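Local coordinates for protein ADP-ribosylating toxin CARDS (Mycoplasma pneumoniae, PDB 4TLV) that transfers the ADP-ribosyl group of NAD(+) to target proteins and causes vacuolization in mammalian cells, as the main virulence factor of its bacterium, at residues Phe129-Glu134 and Glu222-Ser227; Phe316-Gln321 and Arg435-Phe440; Lys556-Gly561 and Glu575-Asp580. All blocks are in the same frame, centred on the assembly; numbering follows the deposited sequence.

Contact 1: Phe129-Glu134 and Glu222-Ser227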
# COMPACT_ATOMS: atom_id res chain seq x y z
N PHE A 129 0.52 -4.75 -8.06
CA PHE A 129 -0.85 -4.95 -7.61
C PHE A 129 -1.11 -4.66 -6.14
O PHE A 129 -2.24 -4.75 -5.69
CB PHE A 129 -1.31 -6.39 -7.89
CG PHE A 129 -1.19 -6.79 -9.33
CD1 PHE A 129 -1.96 -6.15 -10.30
CD2 PHE A 129 -0.32 -7.79 -9.73
CE1 PHE A 129 -1.88 -6.52 -11.65
CE2 PHE A 129 -0.22 -8.16 -11.07
CZ PHE A 129 -1.01 -7.52 -12.03
N ALA A 130 -0.06 -4.33 -5.38
CA ALA A 130 -0.19 -4.25 -3.93
C ALA A 130 -1.17 -3.16 -3.45
O ALA A 130 -1.87 -3.34 -2.44
CB ALA A 130 1.19 -4.05 -3.29
N TYR A 131 -1.21 -2.05 -4.17
CA TYR A 131 -2.06 -0.92 -3.81
C TYR A 131 -3.54 -1.31 -3.77
O TYR A 131 -4.36 -0.61 -3.17
CB TYR A 131 -1.89 0.24 -4.81
CG TYR A 131 -2.62 -0.02 -6.11
CD1 TYR A 131 -3.95 0.37 -6.28
CD2 TYR A 131 -1.99 -0.68 -7.16
CE1 TYR A 131 -4.63 0.10 -7.46
CE2 TYR A 131 -2.68 -0.97 -8.34
CZ TYR A 131 -3.99 -0.57 -8.48
OH TYR A 131 -4.67 -0.84 -9.66
N GLN A 132 -3.88 -2.42 -4.43
CA GLN A 132 -5.26 -2.91 -4.42
C GLN A 132 -5.74 -3.31 -3.02
O GLN A 132 -6.95 -3.42 -2.77
CB GLN A 132 -5.44 -4.08 -5.40
CG GLN A 132 -5.25 -3.67 -6.86
CD GLN A 132 -5.40 -4.82 -7.83
OE1 GLN A 132 -5.95 -4.52 -8.99
NE2 GLN A 132 -5.03 -5.97 -7.55
N ARG A 133 -4.80 -3.52 -2.10
CA ARG A 133 -5.15 -3.91 -0.73
C ARG A 133 -6.13 -5.08 -0.77
O ARG A 133 -7.11 -5.09 -0.02
CB ARG A 133 -5.79 -2.73 0.03
CG ARG A 133 -4.88 -1.50 0.15
CD ARG A 133 -3.90 -1.60 1.32
NE ARG A 133 -4.55 -1.59 2.65
CZ ARG A 133 -4.89 -0.50 3.34
NH1 ARG A 133 -4.68 0.73 2.83
NH2 ARG A 133 -5.44 -0.62 4.54
N GLU A 134 -5.87 -6.06 -1.63
CA GLU A 134 -6.87 -7.11 -1.90
C GLU A 134 -7.05 -8.12 -0.77
O GLU A 134 -6.09 -8.68 -0.26
CB GLU A 134 -6.58 -7.88 -3.20
CG GLU A 134 -7.62 -9.02 -3.42
CD GLU A 134 -7.50 -9.73 -4.76
OE1 GLU A 134 -6.52 -9.50 -5.49
OE2 GLU A 134 -8.41 -10.54 -5.05
N GLU A 222 -1.93 6.31 -15.89
CA GLU A 222 -0.77 6.78 -15.15
C GLU A 222 0.16 5.64 -14.71
O GLU A 222 0.75 5.69 -13.64
CB GLU A 222 -1.20 7.62 -13.96
CG GLU A 222 -1.73 8.96 -14.42
CD GLU A 222 -2.21 9.81 -13.27
OE1 GLU A 222 -3.10 9.35 -12.52
OE2 GLU A 222 -1.68 10.93 -13.14
N GLY A 223 0.28 4.64 -15.58
CA GLY A 223 1.22 3.56 -15.35
C GLY A 223 0.71 2.47 -14.44
O GLY A 223 1.41 1.49 -14.17
N THR A 224 -0.52 2.63 -13.96
CA THR A 224 -1.07 1.76 -12.92
C THR A 224 -1.61 0.46 -13.50
O THR A 224 -2.32 0.48 -14.50
CB THR A 224 -2.18 2.50 -12.14
OG1 THR A 224 -1.63 3.71 -11.61
CG2 THR A 224 -2.73 1.66 -10.99
N SER A 225 -1.25 -0.67 -12.89
CA SER A 225 -1.76 -1.98 -13.27
C SER A 225 -2.91 -2.38 -12.34
O SER A 225 -2.84 -2.12 -11.14
CB SER A 225 -0.66 -3.04 -13.12
OG SER A 225 0.53 -2.66 -13.77
N ALA A 226 -3.94 -3.01 -12.89
CA ALA A 226 -5.03 -3.57 -12.09
C ALA A 226 -5.21 -5.03 -12.50
O ALA A 226 -5.02 -5.37 -13.66
CB ALA A 226 -6.35 -2.79 -12.31
N SER A 227 -5.57 -5.90 -11.56
CA SER A 227 -5.96 -7.24 -12.01
C SER A 227 -7.34 -7.17 -12.63
O SER A 227 -8.14 -6.28 -12.32
CB SER A 227 -5.95 -8.27 -10.88
OG SER A 227 -6.70 -7.81 -9.80
O HOH W 1 -6.34 -10.09 -8.14
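Gln132 reaches across to the backbone of Ala226 and Ser227, and its side chain can be followed atom by atom. Gln132 CB leads toward 222-227, and Gln132 CG sits 3.7 Å above the plane of the Tyr131 ring, over one face and displaced toward the rim. Beyond CG the chain is extended (chi2 179°), which carries the amide to the start of helix 228-231. There Gln132 OE1 accepts from Ser227 N at 2.9 Å, with a fairly straight N-H...O angle of 156° and the donor tilted from the carbonyl plane; the same oxygen lies 3.4 Å from Ala226 CA. Gln132 NE2 adds a weak bond to Ser227 OG, and both ends of the amide thereby engage the same residue. A water links Ser227 OG to Glu134 OE1, which is 2.7 Å from that water.

Beside Gln132, Tyr131 OH donates to Ser225 O at 2.7 Å, from above the carbonyl plane, while Thr224 CG2 lies 3.4 Å from the hydroxyl oxygen Tyr131 OH. Phe129 brings CE1 to 3.7 Å from Ala226 C, which sits at its ring edge.

All the touching residues are buried. The 3-10 turn 130-132, between helix 115-126 and strand 134-138 of the mART domain, thus meets edge strand 225-226 of a three-stranded sheet in the inferred NAD(+)-binding pocket region, with Phe230 of helix 228-231 against Gln132 and Glu134.

Contact 2: Phe316-Gln321 and Arg435-Phe440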
# COMPACT_ATOMS: atom_id res chain seq x y z
N PHE A 316 3.54 14.34 -6.43
CA PHE A 316 2.52 13.49 -7.04
C PHE A 316 1.79 12.70 -5.97
O PHE A 316 2.32 12.47 -4.88
CB PHE A 316 3.13 12.57 -8.11
CG PHE A 316 4.17 11.61 -7.59
CD1 PHE A 316 3.80 10.39 -7.05
CD2 PHE A 316 5.53 11.90 -7.70
CE1 PHE A 316 4.75 9.48 -6.58
CE2 PHE A 316 6.50 11.00 -7.24
CZ PHE A 316 6.10 9.79 -6.67
N TRP A 317 0.56 12.31 -6.29
CA TRP A 317 -0.26 11.53 -5.39
C TRP A 317 -0.29 10.13 -6.00
O TRP A 317 -0.67 9.97 -7.16
CB TRP A 317 -1.66 12.15 -5.35
CG TRP A 317 -2.65 11.53 -4.38
CD1 TRP A 317 -2.38 11.03 -3.14
CD2 TRP A 317 -4.05 11.39 -4.58
NE1 TRP A 317 -3.54 10.55 -2.56
CE2 TRP A 317 -4.58 10.77 -3.42
CE3 TRP A 317 -4.92 11.72 -5.63
CZ2 TRP A 317 -5.94 10.46 -3.29
CZ3 TRP A 317 -6.26 11.43 -5.49
CH2 TRP A 317 -6.76 10.80 -4.34
N ASP A 318 0.13 9.13 -5.23
CA ASP A 318 0.24 7.76 -5.76
C ASP A 318 -0.87 6.81 -5.30
O ASP A 318 -1.75 7.20 -4.53
CB ASP A 318 1.64 7.16 -5.49
CG ASP A 318 1.87 6.77 -4.02
OD1 ASP A 318 0.90 6.58 -3.26
OD2 ASP A 318 3.04 6.62 -3.63
N VAL A 319 -0.84 5.56 -5.77
CA VAL A 319 -1.93 4.63 -5.52
C VAL A 319 -1.95 4.09 -4.09
O VAL A 319 -2.93 3.45 -3.70
CB VAL A 319 -1.87 3.42 -6.48
CG1 VAL A 319 -2.40 3.83 -7.87
CG2 VAL A 319 -0.43 2.89 -6.56
N TYR A 320 -0.90 4.37 -3.32
CA TYR A 320 -0.91 4.09 -1.88
C TYR A 320 -1.50 5.28 -1.13
O TYR A 320 -1.52 5.30 0.09
CB TYR A 320 0.51 3.80 -1.38
CG TYR A 320 1.10 2.54 -1.97
CD1 TYR A 320 0.69 1.29 -1.54
CD2 TYR A 320 2.04 2.61 -2.97
CE1 TYR A 320 1.21 0.13 -2.10
CE2 TYR A 320 2.56 1.46 -3.53
CZ TYR A 320 2.13 0.22 -3.09
OH TYR A 320 2.67 -0.92 -3.65
N GLN A 321 -1.97 6.26 -1.89
CA GLN A 321 -2.53 7.50 -1.34
C GLN A 321 -1.50 8.51 -0.81
O GLN A 321 -1.87 9.45 -0.11
CB GLN A 321 -3.60 7.22 -0.26
CG GLN A 321 -4.82 6.46 -0.76
CD GLN A 321 -5.91 6.32 0.31
OE1 GLN A 321 -6.11 5.10 0.78
NE2 GLN A 321 -6.54 7.30 0.71
N ARG A 435 -1.40 8.07 -9.29
CA ARG A 435 -0.52 7.51 -10.31
C ARG A 435 0.21 6.30 -9.73
O ARG A 435 0.22 6.09 -8.52
CB ARG A 435 0.50 8.55 -10.77
CG ARG A 435 1.59 8.88 -9.73
CD ARG A 435 2.83 9.59 -10.38
NE ARG A 435 2.44 10.85 -11.03
CZ ARG A 435 3.28 11.70 -11.62
NH1 ARG A 435 4.58 11.45 -11.62
NH2 ARG A 435 2.81 12.82 -12.18
N ALA A 436 0.81 5.50 -10.61
CA ALA A 436 1.59 4.35 -10.16
C ALA A 436 2.72 4.80 -9.23
O ALA A 436 3.28 5.88 -9.39
CB ALA A 436 2.13 3.56 -11.37
N ALA A 437 3.04 3.96 -8.26
CA ALA A 437 4.05 4.28 -7.25
C ALA A 437 5.46 4.08 -7.79
O ALA A 437 5.66 3.33 -8.74
CB ALA A 437 3.83 3.40 -6.02
N SER A 438 6.43 4.75 -7.18
CA SER A 438 7.82 4.67 -7.65
C SER A 438 8.76 4.01 -6.66
O SER A 438 9.85 3.58 -7.03
CB SER A 438 8.34 6.06 -8.01
OG SER A 438 8.55 6.83 -6.84
N THR A 439 8.35 3.94 -5.39
CA THR A 439 9.08 3.17 -4.38
C THR A 439 8.13 2.33 -3.54
O THR A 439 6.95 2.66 -3.40
CB THR A 439 9.94 4.04 -3.45
OG1 THR A 439 9.10 4.87 -2.63
CG2 THR A 439 10.95 4.89 -4.28
N PHE A 440 8.66 1.25 -2.99
CA PHE A 440 7.83 0.25 -2.33
C PHE A 440 8.43 -0.18 -1.00
O PHE A 440 8.70 -1.36 -0.76
CB PHE A 440 7.66 -0.93 -3.27
CG PHE A 440 7.13 -0.54 -4.62
CD1 PHE A 440 7.98 -0.15 -5.64
CD2 PHE A 440 5.77 -0.53 -4.86
CE1 PHE A 440 7.50 0.22 -6.88
CE2 PHE A 440 5.27 -0.15 -6.11
CZ PHE A 440 6.14 0.23 -7.11
O HOH W 2 5.52 6.44 -5.08
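Phe316 and Arg435 cross at about a right angle. Phe316 CB lies over one face of the guanidinium, 3.5 Å from Arg435 NE, and the ring and guanidinium planes are only 9° apart. The ring lies by the aliphatic part of the arginine, Phe316 CD1 3.6 Å from Arg435 CD. A bend at chi3 (60°) in the arginine chain accompanies this fit, and Arg435 NH2 is held beyond the pair by the carbonyl oxygen of Glu273.

A second group gathers round Tyr320. Ala437 CB touches its ring edge at 3.4 Å from Tyr320 CE2, and Tyr320 OH meets the edge of the Phe440 ring in plane, 3.4 Å from Phe440 CD2; the two aromatic side chains are likewise roughly perpendicular in their run. Val319 CG1 packs on the carbonyl oxygen of Arg435.

The backbones are joined by a single bridge at Asp318 and Arg435: Arg435 N donates to Trp317 O at 2.9 Å, straight (166°) and in the carbonyl plane. A type I turn from Asp318 to Gln321 then redirects the chain and presents Tyr320. Asp318 OD2 takes a salt bridge from Arg322 and also accepts from a water 2.9 Å away, which in turn accepts from Ser438 N. Through this water, one carboxylate oxygen joins the turn to 435-440.

The contact is largely buried. It sets strand 315-317, paired with 323-325 in D2, against the connection running from strand 415-421 to strand 441-443, where D2 passes into D3. Val319 and Tyr320 also touch Tyr131 and Ala130 of the mART domain.

Contact 3: Lys556-Gly561 and Glu575-Asp580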
# COMPACT_ATOMS: atom_id res chain seq x y z
N LYS A 556 19.08 -13.60 14.59
CA LYS A 556 18.76 -13.69 16.01
C LYS A 556 19.50 -12.62 16.81
O LYS A 556 20.36 -11.92 16.28
CB LYS A 556 19.10 -15.08 16.56
CG LYS A 556 18.41 -16.23 15.86
CD LYS A 556 18.55 -17.52 16.67
CE LYS A 556 18.26 -18.74 15.83
NZ LYS A 556 18.52 -20.00 16.60
N VAL A 557 19.14 -12.51 18.09
CA VAL A 557 19.78 -11.55 18.99
C VAL A 557 20.19 -12.23 20.31
O VAL A 557 19.45 -13.03 20.87
CB VAL A 557 18.84 -10.39 19.36
CG1 VAL A 557 19.60 -9.33 20.12
CG2 VAL A 557 18.24 -9.77 18.12
N ILE A 558 21.39 -11.90 20.79
CA ILE A 558 21.85 -12.43 22.08
C ILE A 558 21.12 -11.77 23.23
O ILE A 558 20.97 -10.55 23.26
CB ILE A 558 23.38 -12.27 22.23
CG1 ILE A 558 24.09 -13.04 21.12
CG2 ILE A 558 23.83 -12.78 23.61
CD1 ILE A 558 25.60 -12.79 21.04
N ILE A 559 20.63 -12.57 24.17
CA ILE A 559 19.78 -12.03 25.23
C ILE A 559 20.52 -11.46 26.43
O ILE A 559 20.13 -10.42 26.98
CB ILE A 559 18.76 -13.09 25.73
CG1 ILE A 559 17.72 -13.38 24.65
CG2 ILE A 559 18.09 -12.61 26.98
CD1 ILE A 559 16.64 -14.38 25.10
N SER A 560 21.58 -12.13 26.86
CA SER A 560 22.25 -11.71 28.08
C SER A 560 23.75 -11.96 27.99
O SER A 560 24.23 -12.54 27.02
CB SER A 560 21.66 -12.43 29.29
OG SER A 560 22.01 -13.80 29.25
N GLY A 561 24.48 -11.50 29.00
CA GLY A 561 25.93 -11.63 28.99
C GLY A 561 26.61 -10.40 28.40
O GLY A 561 25.95 -9.39 28.11
N GLU A 575 19.15 -22.71 19.99
CA GLU A 575 20.29 -22.28 20.78
C GLU A 575 19.77 -21.79 22.13
O GLU A 575 18.56 -21.65 22.31
CB GLU A 575 21.04 -21.13 20.08
CG GLU A 575 21.58 -21.46 18.69
CD GLU A 575 22.04 -20.22 17.93
OE1 GLU A 575 21.19 -19.36 17.64
OE2 GLU A 575 23.25 -20.11 17.62
N SER A 576 20.66 -21.52 23.07
CA SER A 576 20.24 -21.02 24.37
C SER A 576 20.73 -19.58 24.61
O SER A 576 21.71 -19.13 24.02
CB SER A 576 20.71 -21.95 25.49
OG SER A 576 22.06 -22.34 25.29
N ASN A 577 20.02 -18.85 25.47
CA ASN A 577 20.35 -17.46 25.74
C ASN A 577 20.22 -16.59 24.49
O ASN A 577 20.92 -15.58 24.35
CB ASN A 577 21.78 -17.35 26.29
CG ASN A 577 22.17 -15.92 26.62
OD1 ASN A 577 21.40 -15.20 27.25
ND2 ASN A 577 23.37 -15.51 26.21
N VAL A 578 19.36 -16.99 23.56
CA VAL A 578 19.14 -16.16 22.38
C VAL A 578 17.67 -15.98 22.06
O VAL A 578 16.83 -16.79 22.45
CB VAL A 578 19.87 -16.69 21.14
CG1 VAL A 578 21.37 -16.82 21.41
CG2 VAL A 578 19.27 -18.01 20.68
N GLU A 579 17.36 -14.89 21.37
CA GLU A 579 15.99 -14.58 20.99
C GLU A 579 15.90 -14.72 19.49
O GLU A 579 16.64 -14.06 18.77
CB GLU A 579 15.66 -13.15 21.39
CG GLU A 579 14.20 -12.75 21.08
CD GLU A 579 13.21 -13.74 21.67
OE1 GLU A 579 12.98 -13.70 22.89
OE2 GLU A 579 12.67 -14.57 20.91
N ASP A 580 15.02 -15.59 19.00
CA ASP A 580 14.82 -15.67 17.56
C ASP A 580 13.52 -15.01 17.11
O ASP A 580 13.25 -14.91 15.91
CB ASP A 580 14.95 -17.11 17.04
CG ASP A 580 13.85 -18.03 17.54
OD1 ASP A 580 12.95 -17.61 18.30
OD2 ASP A 580 13.90 -19.23 17.16
O HOH W 3 16.74 -20.37 18.72
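Val557 and Glu579 form an antiparallel hydrogen-bonded pair, with Val557 N to Glu579 O at 3.0 Å and Glu579 N to Val557 O at 2.8 Å, and Ile558 with Val578 follows as the non-hydrogen-bonded pair; beyond the strands Ile559 N donates a hydrogen bond to Asn577 O. At the loop end, Asn577 places CG anti to its own N (chi1 -178°), which brings the amide to Ser560. Its ND2 donates to Ser560 O at 3.2 Å in a nearly straight bond (174°), while Ser560 OG donates to Asn577 OD1 from above the carbonyl plane. Ile559 lays CG1 alongside the strand, 3.6 Å from Glu579 N, and Trp450 of strand 448-450 touches the side chains of Ile559 and Glu579.

At the other end, Lys556 runs extended beside Asp580, with Lys556 CD 3.6 Å from Asp580 CB. Lys556 NZ forms a salt bridge with Glu575 OE1 at 2.9 Å, met on the anti side and out of the carboxylate plane. Asp572 O also accepts from the ammonium, and Tyr568 OH binds the same glutamate oxygen.

Several polar partners thus grip the lysine tip in this part of the D3 beta-trefoil, and the surrounding oxygens would be expected to favour its protonated form.

The three contacts come in series along the chain, each closing before the next opens. Contacts 1 and 2 are neighbours, their centres 10 Å apart and each about 9 Å from the centre of the chain. They touch directly: Glu222 O lies 3.0 Å from Ala436 N, a probable hydrogen bond, and Tyr131 CB packs on Val319 CG2 at 3.5 Å. The mART domain, the inferred NAD(+)-binding pocket region and the D2-D3 junction therefore converge at the middle of the toxin. Contact 3 is about 40 Å from both, centre to centre, within the D3 beta-trefoil, to which strand 441-443, directly after contact 2, also belongs.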